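Long-range contacts in cytidylyltransferase (Leptospira borgpetersenii serovar Hardjo-bovis, PDB 6OEW), which probably transfers a cytidylyl group from CTP to an acceptor that is not established, with the help of a metal ion, as a cytidylyltransferase-family member with a GT-A-type fold: residues Gly12-Ala17 with Asp100-Leu105; Ala17-Thr22 with Asp65-Ile70; Glu43-Ser48 with Lys115-Met120; Glu52-Leu57 with Asn74-Phe79. All blocks are in the same frame, centred on the assembly; numbering follows the deposited sequence. Where two conformers were deposited one is given.

Contact 1: Gly12-Ala17 with Asp100-Leu105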
loop_
_atom_site.group_PDB
_atom_site.type_symbol
_atom_site.label_atom_id
_atom_site.label_comp_id
_atom_site.label_asym_id
_atom_site.label_seq_id
_atom_site.Cartn_x
_atom_site.Cartn_y
_atom_site.Cartn_z
ATOM N N GLY A 12 2.866 -12.470 -2.546
ATOM C CA GLY A 12 3.901 -11.458 -2.589
ATOM C C GLY A 12 3.349 -10.099 -2.204
ATOM O O GLY A 12 2.272 -9.727 -2.671
ATOM N N ILE A 13 4.033 -9.368 -1.331
ATOM C CA ILE A 13 3.645 -7.994 -1.010
ATOM C C ILE A 13 4.503 -7.070 -1.874
ATOM O O ILE A 13 5.711 -6.922 -1.647
ATOM C CB ILE A 13 3.800 -7.676 0.483
ATOM C CG1 ILE A 13 2.967 -8.611 1.351
ATOM C CG2 ILE A 13 3.382 -6.196 0.740
ATOM C CD1 ILE A 13 3.278 -8.493 2.838
ATOM N N LEU A 14 3.884 -6.464 -2.889
ATOM C CA LEU A 14 4.592 -5.732 -3.930
ATOM C C LEU A 14 4.251 -4.259 -3.758
ATOM O O LEU A 14 3.118 -3.842 -4.028
ATOM C CB LEU A 14 4.201 -6.236 -5.318
ATOM C CG LEU A 14 4.399 -7.719 -5.589
ATOM C CD1 LEU A 14 4.315 -7.956 -7.082
ATOM C CD2 LEU A 14 5.719 -8.226 -5.018
ATOM N N ILE A 15 5.228 -3.480 -3.288
ATOM C CA ILE A 15 5.024 -2.082 -2.929
ATOM C C ILE A 15 5.582 -1.202 -4.032
ATOM O O ILE A 15 6.801 -1.176 -4.270
ATOM C CB ILE A 15 5.706 -1.738 -1.600
ATOM C CG1 ILE A 15 5.379 -2.785 -0.532
ATOM C CG2 ILE A 15 5.316 -0.321 -1.139
ATOM C CD1 ILE A 15 6.373 -2.732 0.566
ATOM N N GLN A 16 4.716 -0.428 -4.671
ATOM C CA GLN A 16 5.186 0.533 -5.659
ATOM C C GLN A 16 5.587 1.831 -4.968
ATOM O O GLN A 16 4.849 2.368 -4.131
ATOM C CB GLN A 16 4.125 0.784 -6.733
ATOM C CG GLN A 16 2.809 1.299 -6.196
ATOM C CD GLN A 16 1.868 1.713 -7.309
ATOM O OE1 GLN A 16 1.079 0.915 -7.798
ATOM N NE2 GLN A 16 1.960 2.980 -7.720
ATOM N N ALA A 17 6.781 2.314 -5.287
ATOM C CA ALA A 17 7.273 3.535 -4.663
ATOM C C ALA A 17 8.263 4.177 -5.610
ATOM O O ALA A 17 8.992 3.479 -6.318
ATOM C CB ALA A 17 7.963 3.269 -3.320
ATOM N N ASP A 100 1.869 -15.752 -7.163
ATOM C CA ASP A 100 0.514 -16.115 -7.566
ATOM C C ASP A 100 -0.546 -15.165 -7.032
ATOM O O ASP A 100 -1.543 -14.912 -7.722
ATOM C CB ASP A 100 0.170 -17.527 -7.065
ATOM C CG ASP A 100 1.146 -18.579 -7.558
ATOM O OD1 ASP A 100 1.222 -18.793 -8.786
ATOM O OD2 ASP A 100 1.838 -19.185 -6.707
ATOM N N ILE A 101 -0.373 -14.659 -5.811
ATOM C CA ILE A 101 -1.323 -13.754 -5.167
ATOM C C ILE A 101 -0.602 -12.442 -4.867
ATOM O O ILE A 101 0.294 -12.398 -4.011
ATOM C CB ILE A 101 -1.912 -14.351 -3.885
ATOM C CG1 ILE A 101 -2.532 -15.722 -4.167
ATOM C CG2 ILE A 101 -2.964 -13.421 -3.317
ATOM C CD1 ILE A 101 -3.705 -15.676 -5.098
ATOM N N ILE A 102 -0.997 -11.378 -5.552
ATOM C CA ILE A 102 -0.346 -10.077 -5.406
ATOM C C ILE A 102 -1.039 -9.237 -4.332
ATOM O O ILE A 102 -2.227 -8.920 -4.448
ATOM C CB ILE A 102 -0.325 -9.333 -6.741
ATOM C CG1 ILE A 102 0.588 -10.087 -7.716
ATOM C CG2 ILE A 102 0.148 -7.884 -6.508
ATOM C CD1 ILE A 102 0.220 -9.902 -9.179
ATOM N N VAL A 103 -0.286 -8.813 -3.321
ATOM C CA VAL A 103 -0.767 -7.800 -2.387
ATOM C C VAL A 103 -0.184 -6.470 -2.854
ATOM O O VAL A 103 1.028 -6.236 -2.762
ATOM C CB VAL A 103 -0.391 -8.109 -0.935
ATOM C CG1 VAL A 103 -0.953 -7.016 -0.011
ATOM C CG2 VAL A 103 -0.903 -9.490 -0.533
ATOM N N ARG A 104 -1.037 -5.621 -3.406
ATOM C CA ARG A 104 -0.591 -4.346 -3.961
ATOM C C ARG A 104 -0.676 -3.260 -2.897
ATOM O O ARG A 104 -1.762 -2.988 -2.378
ATOM C CB ARG A 104 -1.428 -3.944 -5.165
ATOM C CG ARG A 104 -0.881 -2.614 -5.706
ATOM C CD ARG A 104 -1.893 -1.841 -6.436
ATOM N NE ARG A 104 -1.361 -0.608 -7.045
ATOM C CZ ARG A 104 -2.174 0.296 -7.566
ATOM N NH1 ARG A 104 -3.481 0.074 -7.483
ATOM N NH2 ARG A 104 -1.699 1.391 -8.163
ATOM N N LEU A 105 0.471 -2.646 -2.578
ATOM C CA LEU A 105 0.562 -1.507 -1.684
ATOM C C LEU A 105 1.324 -0.404 -2.398
ATOM O O LEU A 105 2.083 -0.661 -3.335
ATOM C CB LEU A 105 1.308 -1.809 -0.381
ATOM C CG LEU A 105 0.844 -3.019 0.428
ATOM C CD1 LEU A 105 1.775 -3.192 1.641
ATOM C CD2 LEU A 105 -0.600 -2.845 0.866
#

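Contact 2: Ala17-Thr22 with Asp65-Ile70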
loop_
_atom_site.group_PDB
_atom_site.type_symbol
_atom_site.label_atom_id
_atom_site.label_comp_id
_atom_site.label_asym_id
_atom_site.label_seq_id
_atom_site.Cartn_x
_atom_site.Cartn_y
_atom_site.Cartn_z
ATOM N N ALA A 17 6.781 2.314 -5.287
ATOM C CA ALA A 17 7.273 3.535 -4.663
ATOM C C ALA A 17 8.263 4.177 -5.610
ATOM O O ALA A 17 8.992 3.479 -6.318
ATOM C CB ALA A 17 7.963 3.269 -3.320
ATOM N N ARG A 18 8.274 5.510 -5.635
ATOM C CA ARG A 18 9.232 6.232 -6.460
ATOM C C ARG A 18 9.460 7.617 -5.875
ATOM O O ARG A 18 8.592 8.176 -5.196
ATOM C CB ARG A 18 8.770 6.376 -7.923
ATOM C CG ARG A 18 7.595 7.331 -8.085
ATOM C CD ARG A 18 7.086 7.338 -9.517
ATOM N NE ARG A 18 8.058 7.925 -10.440
ATOM C CZ ARG A 18 7.833 8.141 -11.733
ATOM N NH1 ARG A 18 6.668 7.804 -12.272
ATOM N NH2 ARG A 18 8.780 8.698 -12.490
ATOM N N MET A 19 10.652 8.159 -6.157
ATOM C CA MET A 19 10.997 9.501 -5.698
ATOM C C MET A 19 10.213 10.551 -6.467
ATOM O O MET A 19 9.720 11.521 -5.880
ATOM C CB MET A 19 12.509 9.738 -5.852
ATOM C CG MET A 19 13.360 8.930 -4.833
ATOM S SD MET A 19 13.195 9.560 -3.142
ATOM C CE MET A 19 14.218 11.059 -3.313
ATOM N N GLY A 20 10.059 10.361 -7.774
ATOM C CA GLY A 20 9.352 11.327 -8.598
ATOM C C GLY A 20 7.848 11.164 -8.548
ATOM O O GLY A 20 7.188 11.177 -9.594
ATOM N N SER A 21 7.296 10.993 -7.342
ATOM C CA SER A 21 5.859 10.834 -7.202
ATOM C C SER A 21 5.132 12.089 -7.674
ATOM O O SER A 21 5.644 13.205 -7.592
ATOM C CB SER A 21 5.478 10.504 -5.744
ATOM O OG SER A 21 6.032 11.425 -4.781
ATOM N N THR A 22 3.900 11.893 -8.139
ATOM C CA THR A 22 3.106 13.007 -8.639
ATOM C C THR A 22 2.855 14.038 -7.549
ATOM O O THR A 22 2.969 15.248 -7.781
ATOM C CB THR A 22 1.784 12.480 -9.198
ATOM O OG1 THR A 22 2.041 11.367 -10.066
ATOM C CG2 THR A 22 1.080 13.556 -9.982
ATOM N N ASP A 65 17.577 5.349 -7.463
ATOM C CA ASP A 65 18.658 4.755 -6.691
ATOM C C ASP A 65 18.402 4.952 -5.201
ATOM O O ASP A 65 18.733 4.082 -4.387
ATOM C CB ASP A 65 20.009 5.370 -7.078
ATOM C CG ASP A 65 20.429 5.047 -8.514
ATOM O OD1 ASP A 65 19.674 4.372 -9.257
ATOM O OD2 ASP A 65 21.520 5.504 -8.907
ATOM N N LYS A 66 17.804 6.086 -4.832
ATOM C CA LYS A 66 17.477 6.328 -3.431
ATOM C C LYS A 66 16.452 5.315 -2.932
ATOM O O LYS A 66 16.600 4.763 -1.837
ATOM C CB LYS A 66 16.965 7.760 -3.259
ATOM C CG LYS A 66 16.693 8.160 -1.815
ATOM C CD LYS A 66 17.948 8.041 -0.979
ATOM C CE LYS A 66 17.666 8.359 0.477
ATOM N NZ LYS A 66 18.776 7.920 1.372
ATOM N N THR A 67 15.412 5.055 -3.732
ATOM C CA THR A 67 14.403 4.048 -3.381
ATOM C C THR A 67 15.031 2.670 -3.236
ATOM O O THR A 67 14.760 1.948 -2.261
ATOM C CB THR A 67 13.299 4.045 -4.452
ATOM O OG1 THR A 67 12.955 5.411 -4.767
ATOM C CG2 THR A 67 12.017 3.298 -3.972
ATOM N N GLU A 68 15.878 2.283 -4.191
ATOM C CA GLU A 68 16.585 1.015 -4.059
ATOM C C GLU A 68 17.424 0.990 -2.783
ATOM O O GLU A 68 17.445 -0.022 -2.064
ATOM C CB GLU A 68 17.449 0.768 -5.297
ATOM C CG GLU A 68 18.272 -0.498 -5.224
ATOM C CD GLU A 68 19.209 -0.657 -6.391
ATOM O OE1 GLU A 68 19.223 0.227 -7.285
ATOM O OE2 GLU A 68 19.945 -1.662 -6.412
ATOM N N GLU A 69 18.092 2.107 -2.467
ATOM C CA GLU A 69 18.943 2.168 -1.279
ATOM C C GLU A 69 18.132 1.948 -0.007
ATOM O O GLU A 69 18.558 1.216 0.901
ATOM C CB GLU A 69 19.669 3.510 -1.205
ATOM C CG GLU A 69 20.196 3.832 0.196
ATOM C CD GLU A 69 20.701 5.276 0.346
ATOM O OE1 GLU A 69 21.130 5.879 -0.662
ATOM O OE2 GLU A 69 20.660 5.802 1.480
ATOM N N ILE A 70 16.967 2.592 0.080
ATOM C CA ILE A 70 16.112 2.449 1.249
ATOM C C ILE A 70 15.625 1.006 1.373
ATOM O O ILE A 70 15.685 0.407 2.456
ATOM C CB ILE A 70 14.940 3.448 1.171
ATOM C CG1 ILE A 70 15.433 4.890 1.355
ATOM C CG2 ILE A 70 13.839 3.102 2.194
ATOM C CD1 ILE A 70 14.371 5.928 1.029
#

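Contact 3: Glu43-Ser48 with Lys115-Met120. With EDO (1,2-ethanediol), chain D.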
loop_
_atom_site.group_PDB
_atom_site.type_symbol
_atom_site.label_atom_id
_atom_site.label_comp_id
_atom_site.label_asym_id
_atom_site.label_seq_id
_atom_site.Cartn_x
_atom_site.Cartn_y
_atom_site.Cartn_z
ATOM N N GLU A 43 9.522 -1.530 7.824
ATOM C CA GLU A 43 9.626 -2.081 9.176
ATOM C C GLU A 43 8.271 -2.559 9.692
ATOM O O GLU A 43 8.190 -3.593 10.369
ATOM C CB GLU A 43 10.225 -1.049 10.128
ATOM C CG GLU A 43 11.691 -0.790 9.876
ATOM C CD GLU A 43 12.331 -0.014 10.994
ATOM O OE1 GLU A 43 12.078 -0.327 12.172
ATOM O OE2 GLU A 43 13.079 0.931 10.692
ATOM N N ARG A 44 7.194 -1.831 9.370
ATOM C CA ARG A 44 5.859 -2.266 9.774
ATOM C C ARG A 44 5.436 -3.541 9.052
ATOM O O ARG A 44 4.760 -4.401 9.636
ATOM C CB ARG A 44 4.861 -1.133 9.539
ATOM C CG ARG A 44 4.997 -0.056 10.619
ATOM C CD ARG A 44 4.013 1.083 10.448
ATOM N NE ARG A 44 2.608 0.684 10.588
ATOM C CZ ARG A 44 1.979 0.472 11.743
ATOM N NH1 ARG A 44 2.614 0.572 12.909
ATOM N NH2 ARG A 44 0.691 0.152 11.733
ATOM N N LEU A 45 5.832 -3.696 7.797
ATOM C CA LEU A 45 5.478 -4.899 7.053
ATOM C C LEU A 45 6.325 -6.105 7.441
ATOM O O LEU A 45 5.956 -7.233 7.096
ATOM C CB LEU A 45 5.598 -4.631 5.555
ATOM C CG LEU A 45 4.531 -3.677 5.037
ATOM C CD1 LEU A 45 4.896 -3.181 3.644
ATOM C CD2 LEU A 45 3.217 -4.392 4.977
ATOM N N LYS A 46 7.445 -5.898 8.142
ATOM C CA LYS A 46 8.217 -7.030 8.646
ATOM C C LYS A 46 7.411 -7.879 9.613
ATOM O O LYS A 46 7.749 -9.050 9.815
ATOM C CB LYS A 46 9.501 -6.553 9.331
ATOM N N PHE A 47 6.358 -7.323 10.218
ATOM C CA PHE A 47 5.528 -8.080 11.152
ATOM C C PHE A 47 4.481 -8.950 10.459
ATOM O O PHE A 47 3.783 -9.708 11.142
ATOM C CB PHE A 47 4.834 -7.126 12.131
ATOM C CG PHE A 47 5.791 -6.388 13.045
ATOM C CD1 PHE A 47 6.275 -6.989 14.201
ATOM C CD2 PHE A 47 6.208 -5.099 12.744
ATOM C CE1 PHE A 47 7.148 -6.324 15.041
ATOM C CE2 PHE A 47 7.086 -4.434 13.587
ATOM C CZ PHE A 47 7.553 -5.046 14.730
ATOM N N SER A 48 4.342 -8.857 9.139
ATOM C CA SER A 48 3.361 -9.669 8.426
ATOM C C SER A 48 3.808 -11.122 8.384
ATOM O O SER A 48 5.001 -11.418 8.257
ATOM C CB SER A 48 3.169 -9.149 7.004
ATOM O OG SER A 48 2.388 -10.050 6.227
ATOM N N LYS A 115 -1.443 -6.524 10.405
ATOM C CA LYS A 115 -2.492 -7.436 10.860
ATOM C C LYS A 115 -3.708 -7.376 9.946
ATOM O O LYS A 115 -4.330 -8.407 9.658
ATOM C CB LYS A 115 -2.888 -7.124 12.316
ATOM N N ILE A 116 -4.064 -6.182 9.474
ATOM C CA ILE A 116 -5.157 -6.056 8.517
ATOM C C ILE A 116 -4.784 -6.737 7.208
ATOM O O ILE A 116 -5.579 -7.484 6.622
ATOM C CB ILE A 116 -5.506 -4.573 8.297
ATOM C CG1 ILE A 116 -5.951 -3.939 9.620
ATOM C CG2 ILE A 116 -6.554 -4.419 7.170
ATOM C CD1 ILE A 116 -6.210 -2.455 9.539
ATOM N N LEU A 117 -3.567 -6.475 6.723
ATOM C CA LEU A 117 -3.090 -7.150 5.520
ATOM C C LEU A 117 -3.209 -8.667 5.659
ATOM O O LEU A 117 -3.728 -9.336 4.764
ATOM C CB LEU A 117 -1.643 -6.733 5.231
ATOM C CG LEU A 117 -0.977 -7.115 3.906
ATOM C CD1 LEU A 117 0.184 -6.100 3.618
ATOM C CD2 LEU A 117 -0.462 -8.578 3.910
ATOM N N ASP A 118 -2.764 -9.222 6.796
ATOM C CA ASP A 118 -2.765 -10.677 6.942
ATOM C C ASP A 118 -4.182 -11.226 6.987
ATOM O O ASP A 118 -4.451 -12.306 6.441
ATOM C CB ASP A 118 -2.003 -11.093 8.199
ATOM C CG ASP A 118 -0.497 -10.869 8.069
ATOM O OD1 ASP A 118 -0.031 -10.534 6.952
ATOM O OD2 ASP A 118 0.213 -11.041 9.077
ATOM N N LEU A 119 -5.097 -10.514 7.656
ATOM C CA LEU A 119 -6.489 -10.966 7.708
ATOM C C LEU A 119 -7.096 -10.992 6.321
ATOM O O LEU A 119 -7.869 -11.897 5.981
ATOM C CB LEU A 119 -7.312 -10.050 8.616
ATOM C CG LEU A 119 -7.128 -10.175 10.126
ATOM C CD1 LEU A 119 -7.836 -9.040 10.867
ATOM C CD2 LEU A 119 -7.673 -11.544 10.587
ATOM N N MET A 120 -6.786 -9.977 5.512
ATOM C CA MET A 120 -7.330 -9.913 4.165
ATOM C C MET A 120 -6.765 -11.028 3.305
ATOM O O MET A 120 -7.505 -11.647 2.529
ATOM C CB MET A 120 -7.055 -8.540 3.536
ATOM C CG MET A 120 -7.947 -7.444 4.121
ATOM S SD MET A 120 -7.578 -5.801 3.420
ATOM C CE MET A 120 -8.075 -6.028 1.715
HETATM C C1 EDO D . 2.174 -4.071 13.305
HETATM O O1 EDO D . 1.606 -5.334 12.922
HETATM C C2 EDO D . 1.977 -3.026 12.201
HETATM O O2 EDO D . 2.467 -3.540 10.953
HETATM O O HOH W 1 0.641 -9.002 11.022
#

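Contact 4: Glu52-Leu57 with Asn74-Phe79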
loop_
_atom_site.group_PDB
_atom_site.type_symbol
_atom_site.label_atom_id
_atom_site.label_comp_id
_atom_site.label_asym_id
_atom_site.label_seq_id
_atom_site.Cartn_x
_atom_site.Cartn_y
_atom_site.Cartn_z
ATOM N N GLU A 52 8.387 -12.355 4.111
ATOM C CA GLU A 52 9.591 -12.775 3.407
ATOM C C GLU A 52 9.526 -12.485 1.914
ATOM O O GLU A 52 10.575 -12.446 1.264
ATOM C CB GLU A 52 9.855 -14.259 3.638
ATOM C CG GLU A 52 8.879 -15.152 2.929
ATOM C CD GLU A 52 9.301 -16.600 2.982
ATOM O OE1 GLU A 52 10.264 -16.910 3.722
ATOM O OE2 GLU A 52 8.670 -17.425 2.286
ATOM N N ASN A 53 8.332 -12.260 1.359
ATOM C CA ASN A 53 8.213 -11.933 -0.062
ATOM C C ASN A 53 7.762 -10.496 -0.270
ATOM O O ASN A 53 6.872 -10.231 -1.082
ATOM C CB ASN A 53 7.238 -12.885 -0.773
ATOM C CG ASN A 53 7.675 -14.344 -0.711
ATOM O OD1 ASN A 53 8.858 -14.669 -0.835
ATOM N ND2 ASN A 53 6.702 -15.238 -0.532
ATOM N N VAL A 54 8.362 -9.553 0.449
ATOM C CA VAL A 54 8.136 -8.137 0.201
ATOM C C VAL A 54 9.106 -7.714 -0.888
ATOM O O VAL A 54 10.295 -8.058 -0.830
ATOM C CB VAL A 54 8.349 -7.305 1.478
ATOM C CG1 VAL A 54 8.278 -5.832 1.176
ATOM C CG2 VAL A 54 7.294 -7.656 2.511
ATOM N N VAL A 55 8.598 -7.015 -1.897
ATOM C CA VAL A 55 9.427 -6.443 -2.954
ATOM C C VAL A 55 9.016 -4.988 -3.130
ATOM O O VAL A 55 7.818 -4.681 -3.174
ATOM C CB VAL A 55 9.280 -7.203 -4.288
ATOM C CG1 VAL A 55 10.379 -6.765 -5.284
ATOM C CG2 VAL A 55 9.265 -8.759 -4.064
ATOM N N VAL A 56 10.000 -4.095 -3.229
ATOM C CA VAL A 56 9.741 -2.710 -3.609
ATOM C C VAL A 56 9.892 -2.596 -5.119
ATOM O O VAL A 56 10.926 -2.980 -5.692
ATOM C CB VAL A 56 10.688 -1.739 -2.881
ATOM C CG1 VAL A 56 10.559 -0.314 -3.449
ATOM C CG2 VAL A 56 10.419 -1.735 -1.376
ATOM N N LEU A 57 8.853 -2.086 -5.771
ATOM C CA LEU A 57 8.813 -1.935 -7.215
ATOM C C LEU A 57 8.983 -0.450 -7.506
ATOM O O LEU A 57 8.101 0.348 -7.179
ATOM C CB LEU A 57 7.497 -2.423 -7.791
ATOM C CG LEU A 57 7.284 -3.921 -8.056
ATOM C CD1 LEU A 57 7.583 -4.746 -6.800
ATOM C CD2 LEU A 57 5.858 -4.100 -8.530
ATOM N N ASN A 74 16.702 -2.031 4.365
ATOM C CA ASN A 74 15.692 -2.780 5.092
ATOM C C ASN A 74 15.628 -4.247 4.690
ATOM O O ASN A 74 14.701 -4.947 5.097
ATOM C CB ASN A 74 14.329 -2.119 4.886
ATOM C CG ASN A 74 14.176 -0.860 5.686
ATOM O OD1 ASN A 74 13.795 -0.910 6.852
ATOM N ND2 ASN A 74 14.481 0.279 5.077
ATOM N N GLY A 75 16.570 -4.717 3.875
ATOM C CA GLY A 75 16.650 -6.133 3.558
ATOM C C GLY A 75 15.504 -6.692 2.743
ATOM O O GLY A 75 15.185 -7.870 2.884
ATOM N N VAL A 76 14.879 -5.890 1.882
ATOM C CA VAL A 76 13.825 -6.409 1.022
ATOM C C VAL A 76 14.318 -6.367 -0.422
ATOM O O VAL A 76 15.320 -5.728 -0.745
ATOM C CB VAL A 76 12.492 -5.648 1.208
ATOM C CG1 VAL A 76 12.131 -5.545 2.706
ATOM C CG2 VAL A 76 12.576 -4.318 0.630
ATOM N N SER A 77 13.636 -7.108 -1.291
ATOM C CA SER A 77 14.065 -7.153 -2.678
ATOM C C SER A 77 13.528 -5.952 -3.430
ATOM O O SER A 77 12.612 -5.264 -2.975
ATOM C CB SER A 77 13.595 -8.445 -3.344
ATOM O OG SER A 77 14.123 -9.556 -2.647
ATOM N N VAL A 78 14.130 -5.688 -4.594
ATOM C CA VAL A 78 13.820 -4.508 -5.386
ATOM C C VAL A 78 13.640 -4.916 -6.834
ATOM O O VAL A 78 14.468 -5.650 -7.385
ATOM C CB VAL A 78 14.941 -3.453 -5.316
ATOM C CG1 VAL A 78 14.554 -2.249 -6.167
ATOM C CG2 VAL A 78 15.193 -3.032 -3.886
ATOM N N PHE A 79 12.588 -4.402 -7.462
ATOM C CA PHE A 79 12.374 -4.573 -8.890
ATOM C C PHE A 79 12.286 -3.189 -9.520
ATOM O O PHE A 79 11.509 -2.348 -9.065
ATOM C CB PHE A 79 11.097 -5.372 -9.193
ATOM C CG PHE A 79 10.889 -5.560 -10.650
ATOM C CD1 PHE A 79 11.490 -6.626 -11.307
ATOM C CD2 PHE A 79 10.173 -4.632 -11.392
ATOM C CE1 PHE A 79 11.356 -6.777 -12.677
ATOM C CE2 PHE A 79 10.043 -4.774 -12.774
ATOM C CZ PHE A 79 10.644 -5.845 -13.410
HETATM O O HOH W 2 12.182 -9.328 0.438
#

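Contact 1: Gly12-Ala17 with Asp100-Leu105
Gln16 and Arg104 meet near the C-terminal end of strand 11-16, and a single amide oxygen carries the polar contact between the side chains. OE1 of Gln16 lies at the edge of the Arg104 guanidinium, in its plane, and takes bonds from NH2 (2.8 Å) and from NE of Arg104 (3.0 Å). Both nitrogens reach OE1 from the same face of the amide, well above its plane, with the amide and guanidinium planes 42° apart. The extended Arg104 chain, CG anti to the backbone N (chi1 -179°), delivers this side-on grip. On the other sheet face the contact is apolar: Ile13 lies alongside Val103, and CG2 of Ile13 presses on CD1 of Leu105 at 3.5 Å. Between the faces run five backbone bonds, from Gly12 N to Ile101 O through to Gln16 N and Leu105 O (3.0 Å).

Further out, Glu149 forms a salt bridge with NH1 of Arg104, while Leu45 and Leu117 pack against the Ile13, Ile15 and Leu105 face. The side chain of Gln16 is about 7 Å from the bound magnesium ion and from that of Asp108, a magnesium-binding residue. Shared between amide and carboxylate, the Arg104 charge is probably well compensated, and its two bonds hold OE1 in place.

Contact 2: Ala17-Thr22 with Asp65-Ile70
Van der Waals packing makes up the whole direct contact between Met19 and Ala17 of the loop and Lys66 and Thr67 of the helix. CG of Met19 sits 3.5 Å from OG1 of Thr67, the two side chains sliding past each other in opposite directions. Bends at chi2 and chi3 (-71° and -75°) then curl the thioether over the aliphatic root of Lys66, with SD of Met19 4.0 Å from CG of Lys66. Deeper in, the methyl CG2 of Thr67 rests against Ala17, 4.1 Å from its CB. Thr67 thus shows its hydroxyl to Met19 and its methyl to Ala17.

The loop follows strand 11-16, the first of the parallel strands of this GT-A-type domain, and the helix is the crossover between strands 54-59 and 77-81. In cytidylyltransferases of this kind the segment after the first strand usually faces the nucleotide, and a similar role is probable here.

Polar links between the segments run through third parties. OD1 of Asp64 accepts from both OG1 of Thr67 and the backbone N of Met19, joining loop and helix start, while Thr58 bonds to O of Ala17. Within the helix itself, NZ of Lys66 forms a salt bridge with OE2 of Glu69 (2.8 Å), approaching from above the carboxylate plane.

Contact 3: Glu43-Ser48 with Lys115-Met120
The carboxylate of Asp118 uses its two oxygens differently. OD1 of Asp118 receives the hydroxyl OG of Ser48 on its syn lone pair at 2.6 Å, whereas OD2 takes the backbone N of Lys49 and a water at 2.9 Å. That water also donates to O of Phe47, 3.2 Å away, and so bridges the segments. The Arg44 guanidinium has C2 of an ethanediol over one face, and the Phe47 ring has O of Arg44 at its edge, in plane. Arg44 also makes a cation-pi contact with Phe222 and bonds through NE to O of Ile112. The diol, probably from the crystallisation liquor, donates through O2 to O of Arg44 (2.8 Å).

A chi1 of 170° swings the Ser48 hydroxyl away from its own N and onto the carboxylate, and OG accepts in turn from N of Phe50. Beneath this polar rim CD2 of Leu45 touches CD1 of Leu117 at 3.7 Å, the side chains crossing at about a right angle. Leu45 leans on Ile15 and Leu105 of the central sheet, Leu117 on Ile13, Val103 and Leu105.

A type I turn from Leu45 to Ser48 ends the first segment. Grip by a serine hydroxyl, a backbone N-H and a water probably favours the charged form of Asp118 and holds its carboxylate in a set rotation.

Contact 4: Glu52-Leu57 with Asn74-Phe79
Val56 makes both direct backbone bonds between the strands, to residues on either side of Val78. N of Val56 gives to O of Ser77 (2.9 Å), and O of Val56 accepts from N of Phe79 (2.8 Å). CA-H...O contacts reinforce them, among them CA of Leu57 to O of Phe79 at 3.3 Å. Packing is close here on both faces. CG1 of Val55, placed by a chi1 of -168° opposite the residue's own N, reaches across the strands to 3.5 Å from O of Ser77 and also lies against CB of Phe79. Leu57 brings CG to 4.2 Å from the same CB and approaches the Phe79 ring obliquely, while Tyr90 and Ala93 of helix 86-96 adjoin this face. On the other face CG2 of Val56 meets CG2 of Val76 at 3.9 Å, beside Ala71 and Leu42.

Toward the start of the strands the pairing loosens. O of Val54 and N of Ser77 are bridged by a water, which donates to O of Val54 at 2.6 Å and accepts from N of Ser77. Beside it CG1 of Val54 and CG1 of Val76 are 4.2 Å apart, and CB of Val76 lies near O of Val54. Exposed Gly75, with positive phi, is the C-prime residue of a Schellman motif ending helix 65-73. Strand 54-59, this helix and parallel strand 77-81 form a beta-alpha-beta crossover at the edge of the Rossmann-like sheet characteristic of GT-A folds.

Overall arrangement
From the N terminus, strand 11-16 enters the middle of the sheet, and contact 1 closes the long loop to its neighbour 101-106. Contacts 2 and 4 are nested inside that loop and cross each other: one ties the segment after the first strand to helix 65-73, the other pairs the strands on either side of this helix. Contact 3 crosses contacts 1 and 2 along the chain, encloses contact 4, and brings helix 37-45 to helix 114-126. Strand 54-59 neighbours strand 11-16, so contacts 1 and 4 share one sheet, with backbone pairing of Ile15 to Val55 and Leu57. Contact 3 packs on the Ile15 and Leu105 face, and the segments of contacts 1 and 2 overlap at Ala17.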